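PDB 3OUQ: cytochrome c family protein, which probably carries electrons along a chain of covalently bound c-type hemes, this chain being the N-terminal hexaheme part of a longer dodecaheme cytochrome. Local coordinates for residues 51-56 with 111-116. Numbering follows the deposited sequence.
With HEC (heme c), chain E.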
loop_
_atom_site.group_PDB
_atom_site.type_symbol
_atom_site.label_atom_id
_atom_site.label_comp_id
_atom_site.label_asym_id
_atom_site.label_seq_id
_atom_site.Cartn_x
_atom_site.Cartn_y
_atom_site.Cartn_z
ATOM N N ASP A 51 2.654 9.397 -2.186
ATOM C CA ASP A 51 2.275 10.614 -2.887
ATOM C C ASP A 51 1.305 11.379 -2.009
ATOM O O ASP A 51 1.387 12.606 -1.907
ATOM C CB ASP A 51 1.598 10.304 -4.224
ATOM C CG ASP A 51 2.561 9.766 -5.256
ATOM O OD1 ASP A 51 3.665 10.330 -5.389
ATOM O OD2 ASP A 51 2.210 8.789 -5.946
ATOM N N MET A 52 0.386 10.655 -1.374
ATOM C CA MET A 52 -0.595 11.288 -0.503
ATOM C C MET A 52 0.093 11.897 0.710
ATOM O O MET A 52 -0.315 12.950 1.199
ATOM C CB MET A 52 -1.658 10.277 -0.071
ATOM C CG MET A 52 -2.450 9.723 -1.243
ATOM S SD MET A 52 -3.993 8.933 -0.800
ATOM C CE MET A 52 -4.033 7.631 -1.989
ATOM N N GLU A 53 1.145 11.235 1.186
ATOM C CA GLU A 53 1.893 11.743 2.328
ATOM C C GLU A 53 2.550 13.044 1.892
ATOM O O GLU A 53 2.816 13.916 2.711
ATOM C CB GLU A 53 2.970 10.749 2.783
ATOM C CG GLU A 53 2.438 9.388 3.188
ATOM C CD GLU A 53 3.417 8.584 4.039
ATOM O OE1 GLU A 53 3.132 7.398 4.312
ATOM O OE2 GLU A 53 4.463 9.133 4.451
ATOM N N LYS A 54 2.806 13.170 0.596
ATOM C CA LYS A 54 3.427 14.376 0.066
ATOM C C LYS A 54 2.394 15.473 -0.121
ATOM O O LYS A 54 2.745 16.631 -0.336
ATOM C CB LYS A 54 4.138 14.086 -1.266
ATOM C CG LYS A 54 5.518 13.431 -1.117
ATOM N N GLY A 55 1.116 15.104 -0.047
ATOM C CA GLY A 55 0.057 16.086 -0.187
ATOM C C GLY A 55 -0.856 15.924 -1.387
ATOM O O GLY A 55 -1.734 16.757 -1.616
ATOM N N LYS A 56 -0.654 14.860 -2.156
ATOM C CA LYS A 56 -1.474 14.602 -3.332
ATOM C C LYS A 56 -2.746 13.855 -2.947
ATOM O O LYS A 56 -2.858 13.343 -1.837
ATOM C CB LYS A 56 -0.682 13.774 -4.342
ATOM C CG LYS A 56 0.509 14.497 -4.959
ATOM C CD LYS A 56 0.059 15.658 -5.839
ATOM C CE LYS A 56 1.247 16.312 -6.543
ATOM N NZ LYS A 56 0.843 17.384 -7.509
ATOM N N LYS A 111 1.779 -3.094 12.203
ATOM C CA LYS A 111 2.329 -1.983 11.425
ATOM C C LYS A 111 2.031 -2.150 9.937
ATOM O O LYS A 111 1.794 -3.263 9.481
ATOM C CB LYS A 111 3.839 -1.891 11.637
ATOM C CG LYS A 111 4.266 -1.619 13.077
ATOM C CD LYS A 111 5.790 -1.589 13.181
ATOM C CE LYS A 111 6.257 -1.236 14.583
ATOM N NZ LYS A 111 7.745 -1.230 14.665
ATOM N N CYS A 112 2.033 -1.051 9.184
ATOM C CA CYS A 112 1.756 -1.117 7.749
ATOM C C CYS A 112 2.710 -0.251 6.958
ATOM O O CYS A 112 3.193 -0.653 5.902
ATOM C CB CYS A 112 0.342 -0.633 7.424
ATOM S SG CYS A 112 -1.009 -1.352 8.401
ATOM N N ARG A 113 2.963 0.951 7.456
ATOM C CA ARG A 113 3.843 1.863 6.756
ATOM C C ARG A 113 5.292 1.386 6.728
ATOM O O ARG A 113 6.094 1.895 5.939
ATOM C CB ARG A 113 3.748 3.261 7.368
ATOM C CG ARG A 113 2.386 3.905 7.174
ATOM C CD ARG A 113 2.331 5.307 7.734
ATOM N NE ARG A 113 3.319 6.173 7.101
ATOM C CZ ARG A 113 4.291 6.793 7.761
ATOM N NH1 ARG A 113 4.406 6.641 9.079
ATOM N NH2 ARG A 113 5.146 7.569 7.104
ATOM N N THR A 114 5.615 0.403 7.573
ATOM C CA THR A 114 6.967 -0.155 7.630
ATOM C C THR A 114 7.390 -0.573 6.231
ATOM O O THR A 114 8.560 -0.464 5.855
ATOM C CB THR A 114 7.062 -1.432 8.498
ATOM O OG1 THR A 114 6.323 -1.274 9.712
ATOM C CG2 THR A 114 8.506 -1.695 8.846
ATOM N N CYS A 115 6.425 -1.065 5.464
ATOM C CA CYS A 115 6.703 -1.495 4.111
ATOM C C CYS A 115 6.163 -0.478 3.127
ATOM O O CYS A 115 6.901 0.086 2.322
ATOM C CB CYS A 115 6.053 -2.852 3.840
ATOM S SG CYS A 115 6.493 -4.164 5.022
ATOM N N HIS A 116 4.863 -0.235 3.211
ATOM C CA HIS A 116 4.198 0.682 2.304
ATOM C C HIS A 116 4.745 2.106 2.230
ATOM O O HIS A 116 4.544 2.788 1.226
ATOM C CB HIS A 116 2.709 0.661 2.615
ATOM C CG HIS A 116 2.069 -0.648 2.286
ATOM N ND1 HIS A 116 1.866 -1.099 1.003
ATOM C CD2 HIS A 116 1.657 -1.655 3.095
ATOM C CE1 HIS A 116 1.354 -2.331 1.075
ATOM N NE2 HIS A 116 1.206 -2.715 2.325
HETATM FE FE HEC E . 0.497 -4.536 2.641
HETATM C CHA HEC E . -0.180 -5.163 -0.687
HETATM C CHB HEC E . -2.375 -2.654 2.841
HETATM C CHC HEC E . 1.055 -4.120 5.976
HETATM C CHD HEC E . 3.652 -5.650 2.170
HETATM N NA HEC E . -0.926 -3.999 1.348
HETATM C C1A HEC E . -1.081 -4.395 0.028
HETATM C C2A HEC E . -2.195 -3.698 -0.589
HETATM C C3A HEC E . -2.794 -2.928 0.361
HETATM C C4A HEC E . -2.003 -3.123 1.576
HETATM C CMA HEC E . -4.089 -2.137 0.213
HETATM C CAA HEC E . -2.564 -3.807 -2.053
HETATM C CBA HEC E . -2.023 -2.654 -2.857
HETATM C CGA HEC E . -2.458 -2.719 -4.305
HETATM O O1A HEC E . -2.202 -1.755 -5.055
HETATM O O2A HEC E . -3.059 -3.743 -4.699
HETATM N NB HEC E . -0.484 -3.667 4.109
HETATM C C1B HEC E . -1.695 -2.960 4.024
HETATM C C2B HEC E . -2.175 -2.613 5.342
HETATM C C3B HEC E . -1.255 -3.086 6.243
HETATM C C4B HEC E . -0.175 -3.687 5.465
HETATM C CMB HEC E . -3.453 -1.872 5.635
HETATM C CAB HEC E . -1.333 -3.012 7.771
HETATM C CBB HEC E . -2.418 -3.845 8.428
HETATM N NC HEC E . 2.050 -4.809 3.816
HETATM C C1C HEC E . 2.126 -4.619 5.187
HETATM C C2C HEC E . 3.467 -4.928 5.660
HETATM C C3C HEC E . 4.195 -5.287 4.589
HETATM C C4C HEC E . 3.310 -5.222 3.448
HETATM C CMC HEC E . 3.960 -4.881 7.083
HETATM C CAC HEC E . 5.671 -5.698 4.561
HETATM C CBC HEC E . 6.079 -6.798 5.541
HETATM N ND HEC E . 1.474 -5.328 1.092
HETATM C C1D HEC E . 2.775 -5.784 1.089
HETATM C C2D HEC E . 3.109 -6.409 -0.188
HETATM C C3D HEC E . 2.064 -6.187 -1.014
HETATM C C4D HEC E . 1.039 -5.561 -0.211
HETATM C CMD HEC E . 4.312 -7.289 -0.514
HETATM C CAD HEC E . 2.023 -6.333 -2.521
HETATM C CBD HEC E . 2.790 -5.161 -3.085
HETATM C CGD HEC E . 2.288 -4.743 -4.447
HETATM O O1D HEC E . 1.080 -4.404 -4.547
HETATM O O2D HEC E . 3.101 -4.752 -5.410
#
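Glu53 runs out extended from its helix, with CG beside the backbone N and chi2 at -162°, and meets Arg113, whose chain turns at chi3 (59°) to present the edge of its guanidinium. The salt bridge joins the two cytochrome c7-type sequence units of the fragment: residues 51-56 fall in the first, and the CXXCH heme-binding motif from Cys112 to His116 in the second. Two nitrogens of Arg113 grip the carboxylate side-on. NE, 3.1 Å from Glu53 OE1, holds that oxygen near the guanidinium plane but reaches it from above the carboxylate plane; NH2 lies 3.2 Å from Glu53 OE2, on its syn side though tilted from both planes. With the two planes 50° apart, the pair is twisted rather than flat. Ser117 OG also hydrogen-bonds Glu53 OE1, helping to fix the carboxylate. Two long side chains of opposite charge suit this surface contact, since together they bridge the 11.0 Å from Glu53 CA to Arg113 CA. A leucine in place of Arg113 would probably leave the Glu53 carboxylate without its charged mate and freer to turn. Behind the bridge, the sulfurs of Cys112 and Cys115 form thioether bonds to CAB and CAC of heme c, and Cys112 O at the N-cap position accepts from the backbone N of both Cys115 and His116. His101 and His116 are the axial ligands, His116 NE2 binding the heme iron at 2.0 Å.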